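Side-chain contacts in endonuclease NucS (Pyrococcus abyssi, PDB 2VLD), which cleaves single-stranded 3' and 5' ends of branched DNA and binds single-stranded DNA, working as a homodimer that interacts with PCNA: residues Val37-Glu40 and Lys44-Leu47; Ser88-Arg93 and Glu98-Glu103; Glu49-Ile54 and Glu106-Val111; Glu13-Leu18 and Val82-Asn87; Val172-Arg177 and Val185-Arg190. The protein carries 2 engineered substitutions. All coordinates share one frame; numbering follows the deposited sequence.

How the interactions relate
Interactions 1 to 4 belong to the N-terminal half of the chain and share one curled antiparallel sheet, whereas interaction 5 lies in the C-terminal nuclease domain, with its centre about 42 to 49 Å from theirs. Within the sheet, interactions 1 and 2 have centres about 10 Å apart and meet where strands 28-40 and 98-104 pair. Interaction 3 bridges strands 50-56 and 106-113, and interaction 4 sets helix 12-25 against strand 81-84. Along the chain, interaction 1 precedes 2, interaction 2 is nested within 3, and the segments of 3 and 4 alternate. The gap to interaction 5 matches the two-domain build, yet Lys44 of interaction 1 reaches Glu174 of interaction 5 on the second subunit.

Interaction 1. Residues Val37-Glu40 and Lys44-Leu47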
# COMPACT_ATOMS: atom_id res chain seq x y z
N VAL A 37 3.37 2.56 16.28
CA VAL A 37 3.95 3.49 15.33
C VAL A 37 4.17 4.81 16.03
O VAL A 37 3.30 5.27 16.76
CB VAL A 37 3.03 3.70 14.10
CG1 VAL A 37 3.68 4.64 13.08
CG2 VAL A 37 2.66 2.38 13.46
N HIS A 38 5.34 5.38 15.78
CA HIS A 38 5.70 6.69 16.29
C HIS A 38 6.19 7.52 15.12
O HIS A 38 7.05 7.07 14.35
CB HIS A 38 6.84 6.56 17.31
CG HIS A 38 6.59 5.53 18.36
ND1 HIS A 38 5.96 5.81 19.55
CD2 HIS A 38 6.92 4.21 18.42
CE1 HIS A 38 5.90 4.72 20.29
NE2 HIS A 38 6.48 3.73 19.62
N TYR A 39 5.65 8.73 15.01
CA TYR A 39 6.00 9.64 13.94
C TYR A 39 6.44 10.96 14.51
O TYR A 39 5.84 11.48 15.44
CB TYR A 39 4.80 9.87 13.02
CG TYR A 39 5.07 10.89 11.94
CD1 TYR A 39 5.79 10.53 10.80
CD2 TYR A 39 4.62 12.21 12.05
CE1 TYR A 39 6.07 11.46 9.80
CE2 TYR A 39 4.88 13.15 11.05
CZ TYR A 39 5.62 12.76 9.92
OH TYR A 39 5.91 13.66 8.91
N GLU A 40 7.50 11.51 13.92
CA GLU A 40 7.93 12.86 14.18
C GLU A 40 8.23 13.49 12.83
O GLU A 40 9.12 13.03 12.12
CB GLU A 40 9.19 12.86 15.03
CG GLU A 40 9.00 12.41 16.45
CD GLU A 40 10.33 12.10 17.15
OE1 GLU A 40 11.38 12.66 16.75
OE2 GLU A 40 10.31 11.28 18.10
N LYS A 44 4.07 15.55 16.10
CA LYS A 44 4.50 14.35 16.79
C LYS A 44 3.29 13.50 17.17
O LYS A 44 2.46 13.91 17.97
CB LYS A 44 5.29 14.77 18.03
CG LYS A 44 6.08 13.69 18.73
CD LYS A 44 7.04 14.37 19.68
CE LYS A 44 7.47 13.47 20.82
NZ LYS A 44 8.30 14.23 21.78
N SER A 45 3.20 12.31 16.59
CA SER A 45 2.09 11.41 16.89
C SER A 45 2.55 9.98 17.11
O SER A 45 3.71 9.62 16.80
CB SER A 45 1.02 11.47 15.78
OG SER A 45 1.42 10.80 14.59
N GLU A 46 1.64 9.18 17.65
CA GLU A 46 1.81 7.74 17.81
C GLU A 46 0.51 7.00 17.54
O GLU A 46 -0.56 7.59 17.56
CB GLU A 46 2.34 7.39 19.21
CG GLU A 46 1.52 7.92 20.40
CD GLU A 46 2.18 7.64 21.75
OE1 GLU A 46 2.21 8.57 22.61
OE2 GLU A 46 2.69 6.51 21.97
N LEU A 47 0.61 5.71 17.26
CA LEU A 47 -0.57 4.87 17.21
C LEU A 47 -0.28 3.68 18.09
O LEU A 47 0.84 3.17 18.09
CB LEU A 47 -0.88 4.41 15.78
CG LEU A 47 -1.01 5.39 14.61
CD1 LEU A 47 -1.32 4.59 13.36
CD2 LEU A 47 -2.03 6.51 14.82
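Val37 begins the pairing with Leu47, its N donating to Leu47 O at 3.2 Å and its O accepting from Leu47 N at 2.8 Å. This exchange identifies a hydrogen-bonded pair of a beta hairpin, strands 28-40 and 44-48 of the PH-like domain, whose local axes run antiparallel at 170°. On that face the apolar branches start close, Val37 CB lying 4.3 Å from Leu47 CB, and both side chains also touch Arg52 and Asn74.

His38, the next residue, turns to the other face and forms a non-hydrogen-bonded pair with Glu46. Its ND1 comes to 4.0 Å from Glu46 CB, and the imidazole and carboxylate planes are inclined by 46°. With chi1 at 55°, Glu46 CG sits between its own backbone N and carbonyl carbon, which carries the carboxylate past the ring without bonding to it; His38 NE2 instead hydrogen-bonds Glu103.

At Tyr39 the reciprocal pattern returns, with Tyr39 N to Ser45 O at 2.8 Å and Ser45 N to Tyr39 O at 3.0 Å. Ser45 OG comes alongside the root of the tyrosine, while the phenol hydroxyl reaches Glu98.

Glu40 and Lys44 end the series with extended chains running side by side in the same direction. Their polar ends are engaged across the dimer: Glu40 forms a salt bridge with Arg190 and a hydrogen bond with Tyr191 of the second subunit, and Lys44 NZ is met by Ile158 O, Asp160 and Glu174 of that subunit. Between the two chains the touching is done by methylenes, Glu40 CG and Lys44 CG, 3.9 Å apart.

Interaction 2. Residues Ser88-Arg93 and Glu98-Glu103; sequences SMISIR and ERLEVE. Engineered in segment 88-93: Met89 (natural residue Ile).
The beta hairpin of strands 87-92 and 98-104 couples Ser88 to Val102, Ile90 to Leu100 and Ile92 to Glu98 through three reciprocal pairs of backbone hydrogen bonds. Those of the middle pair are nearly straight, Ile90 N to Leu100 O and Leu100 N to Ile90 O both measuring 2.9 Å, the second at 173°. The strand axes are 4.7 Å apart.

On the face carrying these residues, Ile90 CG2 meets Leu100 CB at 3.7 Å. Ile92 and Glu98 lie side by side, the methyl CG2 of Ile92 lying against the glutamate chain from CB to the carboxylate, whose OE1 is held by the hydroxyl of Tyr39. This face turns inward in the curled sheet of the PH-like domain: Leu100 also packs on Phe62 and Ile64 of strand 62-65, and Ile90 on Phe62.

The other face belongs to Met89, Ser91, Arg99 and Glu101. Met89, an engineered selenomethionine, places CG over one face of the Arg99 guanidinium, 3.9 Å from Arg99 CZ. A bend at chi3 (97°) lays the guanidinium along its own strand toward Glu101, beside Met89, while nearer its root Arg99 CG passes 3.8 Å from Ser91 OG. An alanine here would remove the flat group beneath Met89 CG and is likely to set the selenomethionine chain free to turn. Beyond the hairpin, Arg190 of the second subunit brings a like charge close to Arg99 NE.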
# COMPACT_ATOMS: atom_id res chain seq x y z
N SER A 88 11.94 -0.76 13.32
CA SER A 88 12.36 -0.30 12.01
C SER A 88 12.08 1.20 12.01
O SER A 88 10.97 1.62 12.36
CB SER A 88 11.62 -1.02 10.89
OG SER A 88 11.88 -2.41 10.93
N MSE A 89 13.10 1.99 11.66
CA MSE A 89 12.93 3.42 11.46
C MSE A 89 13.21 3.79 10.02
O MSE A 89 14.14 3.28 9.40
CB MSE A 89 13.87 4.23 12.35
CG MSE A 89 13.71 4.09 13.85
SE MSE A 89 15.29 3.28 14.68
CE MSE A 89 16.38 4.84 15.19
N ILE A 90 12.40 4.70 9.50
CA ILE A 90 12.73 5.35 8.25
C ILE A 90 12.82 6.84 8.53
O ILE A 90 11.85 7.45 8.99
CB ILE A 90 11.78 4.91 7.08
CG1 ILE A 90 12.28 5.42 5.74
CG2 ILE A 90 10.38 5.36 7.30
CD1 ILE A 90 12.28 4.34 4.61
N SER A 91 14.01 7.39 8.31
CA SER A 91 14.26 8.80 8.52
C SER A 91 14.54 9.46 7.19
O SER A 91 15.36 8.99 6.40
CB SER A 91 15.45 9.04 9.45
OG SER A 91 15.33 8.29 10.64
N ILE A 92 13.83 10.55 6.94
CA ILE A 92 14.19 11.46 5.88
C ILE A 92 14.70 12.72 6.60
O ILE A 92 13.95 13.48 7.19
CB ILE A 92 13.02 11.66 4.80
CG1 ILE A 92 13.51 12.44 3.56
CG2 ILE A 92 11.76 12.30 5.37
CD1 ILE A 92 12.83 12.09 2.21
N ARG A 93 16.01 12.88 6.64
CA ARG A 93 16.55 14.18 7.00
C ARG A 93 16.87 14.91 5.72
O ARG A 93 17.87 15.63 5.63
CB ARG A 93 17.77 14.09 7.92
CG ARG A 93 18.60 12.84 7.83
CD ARG A 93 19.45 12.83 9.05
NE ARG A 93 19.62 11.52 9.67
CZ ARG A 93 19.64 11.34 10.99
NH1 ARG A 93 19.48 12.37 11.81
NH2 ARG A 93 19.80 10.12 11.49
N GLU A 98 12.19 13.98 9.26
CA GLU A 98 11.04 13.13 9.50
C GLU A 98 11.45 11.76 9.98
O GLU A 98 12.33 11.13 9.40
CB GLU A 98 10.21 12.98 8.23
CG GLU A 98 9.45 14.22 7.81
CD GLU A 98 8.56 13.97 6.62
OE1 GLU A 98 7.53 13.27 6.79
OE2 GLU A 98 8.88 14.45 5.52
N ARG A 99 10.79 11.28 11.04
CA ARG A 99 11.08 9.97 11.60
C ARG A 99 9.83 9.12 11.72
O ARG A 99 8.91 9.48 12.44
CB ARG A 99 11.74 10.10 12.98
CG ARG A 99 12.70 8.96 13.30
CD ARG A 99 13.31 9.09 14.69
NE ARG A 99 12.56 8.27 15.64
CZ ARG A 99 13.03 7.16 16.20
NH1 ARG A 99 14.25 6.74 15.94
NH2 ARG A 99 12.26 6.48 17.03
N LEU A 100 9.82 8.00 11.03
CA LEU A 100 8.75 7.05 11.19
C LEU A 100 9.29 5.76 11.78
O LEU A 100 10.14 5.12 11.19
CB LEU A 100 8.05 6.80 9.85
CG LEU A 100 6.77 5.96 9.87
CD1 LEU A 100 5.77 6.59 10.79
CD2 LEU A 100 6.20 5.83 8.48
N GLU A 101 8.78 5.40 12.95
CA GLU A 101 9.22 4.19 13.65
C GLU A 101 8.12 3.16 13.82
O GLU A 101 7.00 3.47 14.21
CB GLU A 101 9.83 4.55 15.01
CG GLU A 101 9.86 3.41 16.00
CD GLU A 101 10.46 3.79 17.34
OE1 GLU A 101 10.49 4.99 17.66
OE2 GLU A 101 10.89 2.88 18.07
N VAL A 102 8.46 1.92 13.52
CA VAL A 102 7.60 0.80 13.81
C VAL A 102 8.27 0.06 14.95
O VAL A 102 9.26 -0.63 14.74
CB VAL A 102 7.46 -0.14 12.58
CG1 VAL A 102 6.71 -1.41 12.94
CG2 VAL A 102 6.75 0.58 11.45
N GLU A 103 7.76 0.22 16.17
CA GLU A 103 8.30 -0.59 17.25
C GLU A 103 7.59 -1.93 17.23
O GLU A 103 6.40 -2.02 17.51
CB GLU A 103 8.26 0.11 18.62
CG GLU A 103 7.09 -0.22 19.53
CD GLU A 103 7.25 0.38 20.92
OE1 GLU A 103 6.66 1.46 21.18
OE2 GLU A 103 7.98 -0.20 21.74

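Interaction 3. Residues Glu49-Ile54 and Glu106-Val111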
# COMPACT_ATOMS: atom_id res chain seq x y z
N GLU A 49 -0.81 -0.24 19.96
CA GLU A 49 -0.53 -1.55 19.42
C GLU A 49 -1.67 -2.06 18.54
O GLU A 49 -2.84 -1.84 18.84
CB GLU A 49 -0.13 -2.56 20.50
CG GLU A 49 -1.20 -2.97 21.50
CD GLU A 49 -0.82 -4.23 22.27
OE1 GLU A 49 0.16 -4.91 21.87
OE2 GLU A 49 -1.51 -4.56 23.27
N GLY A 50 -1.32 -2.70 17.44
CA GLY A 50 -2.30 -3.21 16.51
C GLY A 50 -1.64 -3.98 15.39
O GLY A 50 -0.42 -3.91 15.23
N ASP A 51 -2.43 -4.69 14.61
CA ASP A 51 -1.88 -5.47 13.51
C ASP A 51 -1.76 -4.62 12.24
O ASP A 51 -2.73 -4.01 11.78
CB ASP A 51 -2.72 -6.73 13.27
CG ASP A 51 -2.93 -7.55 14.52
OD1 ASP A 51 -1.94 -7.86 15.23
OD2 ASP A 51 -4.09 -7.89 14.81
N ARG A 52 -0.55 -4.56 11.70
CA ARG A 52 -0.27 -3.72 10.56
C ARG A 52 0.60 -4.45 9.53
O ARG A 52 1.24 -5.45 9.86
CB ARG A 52 0.42 -2.42 11.00
CG ARG A 52 -0.48 -1.55 11.86
CD ARG A 52 0.18 -0.24 12.32
NE ARG A 52 -0.77 0.45 13.19
CZ ARG A 52 -0.80 0.36 14.52
NH1 ARG A 52 0.12 -0.35 15.18
NH2 ARG A 52 -1.76 1.00 15.19
N ILE A 53 0.57 -3.96 8.30
CA ILE A 53 1.41 -4.46 7.22
C ILE A 53 2.36 -3.34 6.83
O ILE A 53 1.92 -2.21 6.61
CB ILE A 53 0.59 -4.85 5.98
CG1 ILE A 53 -0.52 -5.82 6.36
CG2 ILE A 53 1.49 -5.47 4.95
CD1 ILE A 53 -1.40 -6.25 5.20
N ILE A 54 3.65 -3.65 6.75
CA ILE A 54 4.67 -2.65 6.55
C ILE A 54 5.48 -3.01 5.31
O ILE A 54 6.04 -4.12 5.24
CB ILE A 54 5.63 -2.59 7.78
CG1 ILE A 54 4.90 -2.08 9.03
CG2 ILE A 54 6.82 -1.69 7.50
CD1 ILE A 54 4.49 -3.16 9.98
N GLU A 106 5.48 -7.92 18.09
CA GLU A 106 5.24 -9.31 17.81
C GLU A 106 5.27 -9.45 16.28
O GLU A 106 4.31 -9.08 15.61
CB GLU A 106 3.88 -9.70 18.40
CG GLU A 106 3.26 -10.98 17.87
CD GLU A 106 3.77 -12.23 18.56
OE1 GLU A 106 4.50 -12.12 19.57
OE2 GLU A 106 3.44 -13.34 18.08
N PRO A 107 6.40 -9.93 15.73
CA PRO A 107 6.49 -10.07 14.28
C PRO A 107 5.90 -11.40 13.81
O PRO A 107 6.53 -12.45 14.00
CB PRO A 107 7.99 -9.99 14.01
CG PRO A 107 8.66 -10.40 15.30
CD PRO A 107 7.64 -10.36 16.41
N TYR A 108 4.71 -11.37 13.23
CA TYR A 108 4.05 -12.59 12.79
C TYR A 108 4.75 -13.22 11.61
O TYR A 108 4.77 -14.44 11.47
CB TYR A 108 2.59 -12.34 12.43
CG TYR A 108 1.75 -11.76 13.54
CD1 TYR A 108 1.20 -10.48 13.41
CD2 TYR A 108 1.50 -12.47 14.71
CE1 TYR A 108 0.41 -9.94 14.41
CE2 TYR A 108 0.71 -11.94 15.72
CZ TYR A 108 0.18 -10.67 15.57
OH TYR A 108 -0.60 -10.11 16.55
N SER A 109 5.32 -12.39 10.75
CA SER A 109 6.02 -12.88 9.57
C SER A 109 6.68 -11.75 8.80
O SER A 109 6.21 -10.62 8.83
CB SER A 109 5.08 -13.62 8.62
OG SER A 109 5.70 -13.83 7.36
N LEU A 110 7.75 -12.10 8.11
CA LEU A 110 8.44 -11.19 7.23
C LEU A 110 8.59 -11.90 5.89
O LEU A 110 8.89 -13.09 5.84
CB LEU A 110 9.80 -10.82 7.83
CG LEU A 110 10.69 -9.78 7.14
CD1 LEU A 110 11.75 -9.27 8.10
CD2 LEU A 110 11.34 -10.36 5.88
N VAL A 111 8.37 -11.16 4.81
CA VAL A 111 8.51 -11.69 3.46
C VAL A 111 9.41 -10.79 2.61
O VAL A 111 9.16 -9.57 2.49
CB VAL A 111 7.13 -11.81 2.77
CG1 VAL A 111 7.29 -12.23 1.32
CG2 VAL A 111 6.22 -12.76 3.53
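Asp51 OD1 accepts a hydrogen bond from Tyr108 OH at 2.9 Å and also has a long, weak ion pair with Arg34. The bond spans the curled sheet of the PH-like domain: strands 50-56 and 106-113 both pair with strand 28-40, one along each edge, and the two side chains meet across Arg34 of that middle strand. The backbone bears this out, since Asp51 CA and Glu106 CA, the nearest pair across the segments, are 9.2 Å apart, too far for neighbouring strands.

The hydroxyl meets OD1 on its syn side, 27° out of the carboxylate plane. Relative to the tyrosine ring, OD1 lies at the edge, near its plane, 3.2 Å from Tyr108 CE1. The carboxylate is turned 62° against the ring. Each side chain has CG anti to its carbonyl carbon, Asp51 with chi1 at -52°, which swings the carboxylate across to the phenol.

The second carboxylate oxygen, OD2, is engaged by Lys3 NZ and Glu116 N of the second subunit, so Asp51 also joins this sheet to the second subunit. Tyr108 and Ser109 form a classic beta bulge against strand 28-40. Over one face of the Tyr108 ring stands Glu106 O, 4.0 Å above its centre.

Interaction 4. Residues Glu13-Leu18 and Val82-Asn87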
# COMPACT_ATOMS: atom_id res chain seq x y z
N GLU A 13 17.84 -11.47 15.16
CA GLU A 13 18.86 -12.03 14.30
C GLU A 13 18.34 -12.14 12.86
O GLU A 13 18.96 -11.63 11.92
CB GLU A 13 19.31 -13.40 14.80
CG GLU A 13 20.39 -13.38 15.87
CD GLU A 13 21.27 -14.64 15.83
OE1 GLU A 13 20.98 -15.54 15.01
OE2 GLU A 13 22.24 -14.71 16.61
N GLU A 14 17.18 -12.79 12.71
CA GLU A 14 16.55 -13.02 11.41
C GLU A 14 16.24 -11.74 10.63
O GLU A 14 16.68 -11.59 9.49
CB GLU A 14 15.28 -13.86 11.55
CG GLU A 14 15.47 -15.37 11.41
CD GLU A 14 15.28 -16.11 12.71
OE1 GLU A 14 14.17 -16.63 12.94
OE2 GLU A 14 16.24 -16.16 13.51
N ILE A 15 15.49 -10.84 11.25
CA ILE A 15 15.08 -9.59 10.60
C ILE A 15 16.26 -8.86 9.98
O ILE A 15 16.22 -8.52 8.80
CB ILE A 15 14.30 -8.66 11.56
CG1 ILE A 15 12.98 -9.32 11.97
CG2 ILE A 15 14.02 -7.32 10.89
CD1 ILE A 15 12.39 -8.83 13.27
N LYS A 16 17.32 -8.65 10.76
CA LYS A 16 18.52 -7.98 10.24
C LYS A 16 19.09 -8.72 9.04
O LYS A 16 19.45 -8.09 8.05
CB LYS A 16 19.58 -7.77 11.34
CG LYS A 16 20.80 -6.94 10.89
CD LYS A 16 21.80 -6.60 12.02
CE LYS A 16 21.58 -5.19 12.59
NZ LYS A 16 20.83 -5.15 13.89
N GLU A 17 19.17 -10.05 9.12
CA GLU A 17 19.62 -10.86 7.98
C GLU A 17 18.76 -10.57 6.77
O GLU A 17 19.26 -10.31 5.67
CB GLU A 17 19.57 -12.36 8.31
CG GLU A 17 20.82 -12.90 8.99
CD GLU A 17 20.81 -14.42 9.13
OE1 GLU A 17 20.37 -15.11 8.17
OE2 GLU A 17 21.25 -14.92 10.20
N LEU A 18 17.45 -10.58 6.98
CA LEU A 18 16.48 -10.43 5.91
C LEU A 18 16.45 -9.03 5.30
O LEU A 18 16.30 -8.88 4.09
CB LEU A 18 15.09 -10.87 6.39
CG LEU A 18 14.97 -12.38 6.66
CD1 LEU A 18 13.70 -12.71 7.43
CD2 LEU A 18 15.03 -13.19 5.38
N VAL A 82 16.63 3.38 5.94
CA VAL A 82 16.07 2.38 6.83
C VAL A 82 17.09 1.82 7.83
O VAL A 82 18.24 1.58 7.48
CB VAL A 82 15.44 1.20 6.05
CG1 VAL A 82 14.58 0.35 6.97
CG2 VAL A 82 14.60 1.71 4.89
N THR A 83 16.63 1.60 9.06
CA THR A 83 17.48 1.27 10.19
C THR A 83 16.75 0.28 11.11
O THR A 83 15.54 0.36 11.23
CB THR A 83 17.84 2.56 10.95
OG1 THR A 83 19.06 3.09 10.42
CG2 THR A 83 18.02 2.34 12.44
N PHE A 84 17.49 -0.64 11.74
CA PHE A 84 16.88 -1.64 12.63
C PHE A 84 17.61 -1.84 13.97
O PHE A 84 18.84 -1.89 14.01
CB PHE A 84 16.72 -2.96 11.88
CG PHE A 84 16.10 -4.05 12.71
CD1 PHE A 84 14.84 -3.90 13.27
CD2 PHE A 84 16.78 -5.24 12.93
CE1 PHE A 84 14.26 -4.90 14.04
CE2 PHE A 84 16.22 -6.25 13.70
CZ PHE A 84 14.96 -6.08 14.25
N LYS A 85 16.83 -1.97 15.06
CA LYS A 85 17.33 -2.15 16.45
C LYS A 85 16.27 -2.69 17.46
O LYS A 85 16.38 -2.43 18.66
CB LYS A 85 17.90 -0.82 16.97
CG LYS A 85 18.97 -0.98 18.05
CD LYS A 85 18.90 0.14 19.10
CE LYS A 85 19.98 -0.08 20.17
NZ LYS A 85 19.81 0.79 21.37
N GLU A 86 15.29 -3.46 16.97
CA GLU A 86 14.02 -3.78 17.69
C GLU A 86 12.86 -2.88 17.18
O GLU A 86 11.67 -3.12 17.42
CB GLU A 86 14.18 -3.73 19.22
CG GLU A 86 12.90 -3.49 20.04
CD GLU A 86 11.81 -4.55 19.82
OE1 GLU A 86 12.01 -5.49 19.02
OE2 GLU A 86 10.74 -4.41 20.44
N ASN A 87 13.25 -1.84 16.45
CA ASN A 87 12.31 -1.04 15.72
C ASN A 87 12.83 -0.91 14.29
O ASN A 87 14.04 -0.99 14.07
CB ASN A 87 12.14 0.33 16.39
CG ASN A 87 13.23 1.34 15.99
OD1 ASN A 87 14.31 0.97 15.52
ND2 ASN A 87 12.94 2.63 16.17
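Ile15 meets the ring of Phe84 with almost its whole side chain, beginning at CB, which lies 3.8 Å from both Phe84 CE2 and Phe84 CZ. The next branch is CG2, set over the ring face: it stands 3.7 Å from the Phe84 centroid and 14° off the ring normal, which defines a CH-pi contact. Its direction follows from chi1 (-65°), which leaves CG2 anti to the backbone N and pointing at the aromatic. The other branch leads through CG1, which borders Leu110, to CD1 at the tip, 3.9 Å from Phe84 CZ.

These contacts dock helix 12-25 on the curled antiparallel sheet. Phe84 closes strand 81-84 just before the turn to strand 87-92, and its ring projects to the helix, where it also touches Leu19 one turn beyond Ile15. Leu110 of strand 106-113 packs on Ile15 and Leu18, and Leu18 also touches Lys7 of strand 4-7.

Lys16 adds a more exposed flank. Its CB lies 4.1 Å from Phe84 CD2, and the chain, bent at chi3 (-98°) and again at chi4, passes slantwise over to the backbone of Phe84. Lys16 NZ thereby comes to 3.8 Å from Phe84 O, a distance too long for a hydrogen bond.

Interaction 5. Residues Val172-Arg177 and Val185-Arg190; sequences VLELKR and VSQMKR. Engineered in segment 185-190: Met188 (natural residue Leu).
Strand 172-175 and helix 185-190 run nearly antiparallel, the local axes of these segments at 154° and 8.9 Å apart at closest. The backbones come nearest at Glu174 CA and Met188 CA, at 5.9 Å.

Glu174 OE2 is the polar centre of the contact. Gln187 NE2 donates to it at 2.9 Å from the syn side. The bond is bent (130°), because OE2 lies well out of the Gln187 amide plane. Lys176 NZ reaches the same OE2 from the anti side at 3.1 Å, as a salt bridge. With alanine at Glu174, Gln187 NE2 and Lys176 NZ would lose their shared acceptor and are likely to turn more freely. Glu174-Leu175-Lys176 fits the ExK part of the PD-(D/E)XK nuclease signature, with Asp160 next to Glu174 OE1, consistent with a place in the active site.

Below the carboxylate the contact is apolar: the engineered selenomethionine Met188 slides past Glu174 in the opposite direction, its SE 3.8 Å from Glu174 CB. Val172 CG1 adds a looser touch, 4.3 Å from Met188 CG. The pair forms the first half of the beta-alpha-beta unit 170-175, 182-199 and 203-209, in which Met188 packs on Leu207 of the returning strand and Leu220 of helix 214-223.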
# COMPACT_ATOMS: atom_id res chain seq x y z
N VAL A 172 -19.41 -4.52 -31.97
CA VAL A 172 -18.33 -4.20 -31.04
C VAL A 172 -16.99 -4.59 -31.65
O VAL A 172 -16.82 -5.72 -32.10
CB VAL A 172 -18.56 -4.96 -29.73
CG1 VAL A 172 -17.32 -4.93 -28.86
CG2 VAL A 172 -19.69 -4.35 -29.01
N LEU A 173 -16.04 -3.66 -31.69
CA LEU A 173 -14.64 -3.97 -32.05
C LEU A 173 -13.72 -3.87 -30.84
O LEU A 173 -13.72 -2.88 -30.11
CB LEU A 173 -14.10 -3.04 -33.14
CG LEU A 173 -14.75 -2.88 -34.50
CD1 LEU A 173 -13.86 -1.99 -35.38
CD2 LEU A 173 -15.01 -4.21 -35.18
N GLU A 174 -12.93 -4.92 -30.62
CA GLU A 174 -11.84 -4.92 -29.66
C GLU A 174 -10.53 -4.92 -30.44
O GLU A 174 -10.24 -5.88 -31.15
CB GLU A 174 -11.95 -6.15 -28.76
CG GLU A 174 -10.92 -6.24 -27.63
CD GLU A 174 -11.12 -5.19 -26.54
OE1 GLU A 174 -12.07 -4.38 -26.63
OE2 GLU A 174 -10.31 -5.18 -25.59
N LEU A 175 -9.75 -3.85 -30.31
CA LEU A 175 -8.48 -3.72 -31.04
C LEU A 175 -7.27 -4.04 -30.17
O LEU A 175 -7.03 -3.39 -29.15
CB LEU A 175 -8.29 -2.31 -31.62
CG LEU A 175 -9.47 -1.46 -32.08
CD1 LEU A 175 -8.98 -0.09 -32.46
CD2 LEU A 175 -10.21 -2.11 -33.24
N LYS A 176 -6.51 -5.04 -30.58
CA LYS A 176 -5.21 -5.30 -29.98
C LYS A 176 -4.16 -5.10 -31.08
O LYS A 176 -4.47 -5.23 -32.26
CB LYS A 176 -5.15 -6.70 -29.37
CG LYS A 176 -6.08 -6.87 -28.15
CD LYS A 176 -5.37 -6.61 -26.81
CE LYS A 176 -6.21 -5.74 -25.85
NZ LYS A 176 -7.48 -6.34 -25.33
N ARG A 177 -2.94 -4.73 -30.69
CA ARG A 177 -1.88 -4.46 -31.66
C ARG A 177 -0.84 -5.59 -31.73
O ARG A 177 0.02 -5.59 -32.62
CB ARG A 177 -1.20 -3.13 -31.38
CG ARG A 177 -0.56 -3.06 -30.01
CD ARG A 177 0.58 -2.06 -29.97
NE ARG A 177 0.90 -1.72 -28.59
CZ ARG A 177 0.27 -0.79 -27.88
NH1 ARG A 177 -0.72 -0.08 -28.42
NH2 ARG A 177 0.63 -0.55 -26.63
N VAL A 185 -10.17 -12.06 -26.00
CA VAL A 185 -11.46 -12.59 -26.40
C VAL A 185 -12.48 -12.50 -25.25
O VAL A 185 -13.61 -12.06 -25.47
CB VAL A 185 -11.35 -14.04 -26.96
CG1 VAL A 185 -12.73 -14.61 -27.31
CG2 VAL A 185 -10.48 -14.06 -28.20
N SER A 186 -12.06 -12.88 -24.05
CA SER A 186 -12.91 -12.79 -22.85
C SER A 186 -13.33 -11.36 -22.55
O SER A 186 -14.47 -11.10 -22.14
CB SER A 186 -12.18 -13.35 -21.64
OG SER A 186 -11.69 -14.65 -21.90
N GLN A 187 -12.38 -10.44 -22.74
CA GLN A 187 -12.65 -9.02 -22.57
C GLN A 187 -13.77 -8.62 -23.54
O GLN A 187 -14.83 -8.15 -23.12
CB GLN A 187 -11.36 -8.19 -22.74
CG GLN A 187 -11.50 -6.73 -22.30
CD GLN A 187 -10.18 -6.01 -21.95
OE1 GLN A 187 -9.50 -6.38 -20.99
NE2 GLN A 187 -9.86 -4.94 -22.69
N MSE A 188 -13.56 -8.89 -24.83
CA MSE A 188 -14.56 -8.56 -25.82
C MSE A 188 -15.91 -9.24 -25.55
O MSE A 188 -16.97 -8.61 -25.69
CB MSE A 188 -14.08 -8.92 -27.22
CG MSE A 188 -15.07 -8.51 -28.28
SE MSE A 188 -14.34 -8.76 -30.05
CE MSE A 188 -14.38 -10.69 -30.09
N LYS A 189 -15.86 -10.51 -25.16
CA LYS A 189 -17.06 -11.25 -24.80
C LYS A 189 -17.90 -10.49 -23.79
O LYS A 189 -19.10 -10.31 -23.98
CB LYS A 189 -16.72 -12.64 -24.26
CG LYS A 189 -17.95 -13.46 -23.88
CD LYS A 189 -17.61 -14.88 -23.43
CE LYS A 189 -18.79 -15.53 -22.70
NZ LYS A 189 -20.07 -15.48 -23.48
N ARG A 190 -17.25 -10.02 -22.72
CA ARG A 190 -17.94 -9.28 -21.67
C ARG A 190 -18.71 -8.09 -22.23
O ARG A 190 -19.86 -7.86 -21.86
CB ARG A 190 -16.94 -8.83 -20.61
CG ARG A 190 -17.59 -8.42 -19.30
CD ARG A 190 -16.56 -8.13 -18.23
NE ARG A 190 -16.07 -6.77 -18.31
CZ ARG A 190 -14.82 -6.44 -18.62
NH1 ARG A 190 -13.91 -7.37 -18.87
NH2 ARG A 190 -14.47 -5.16 -18.67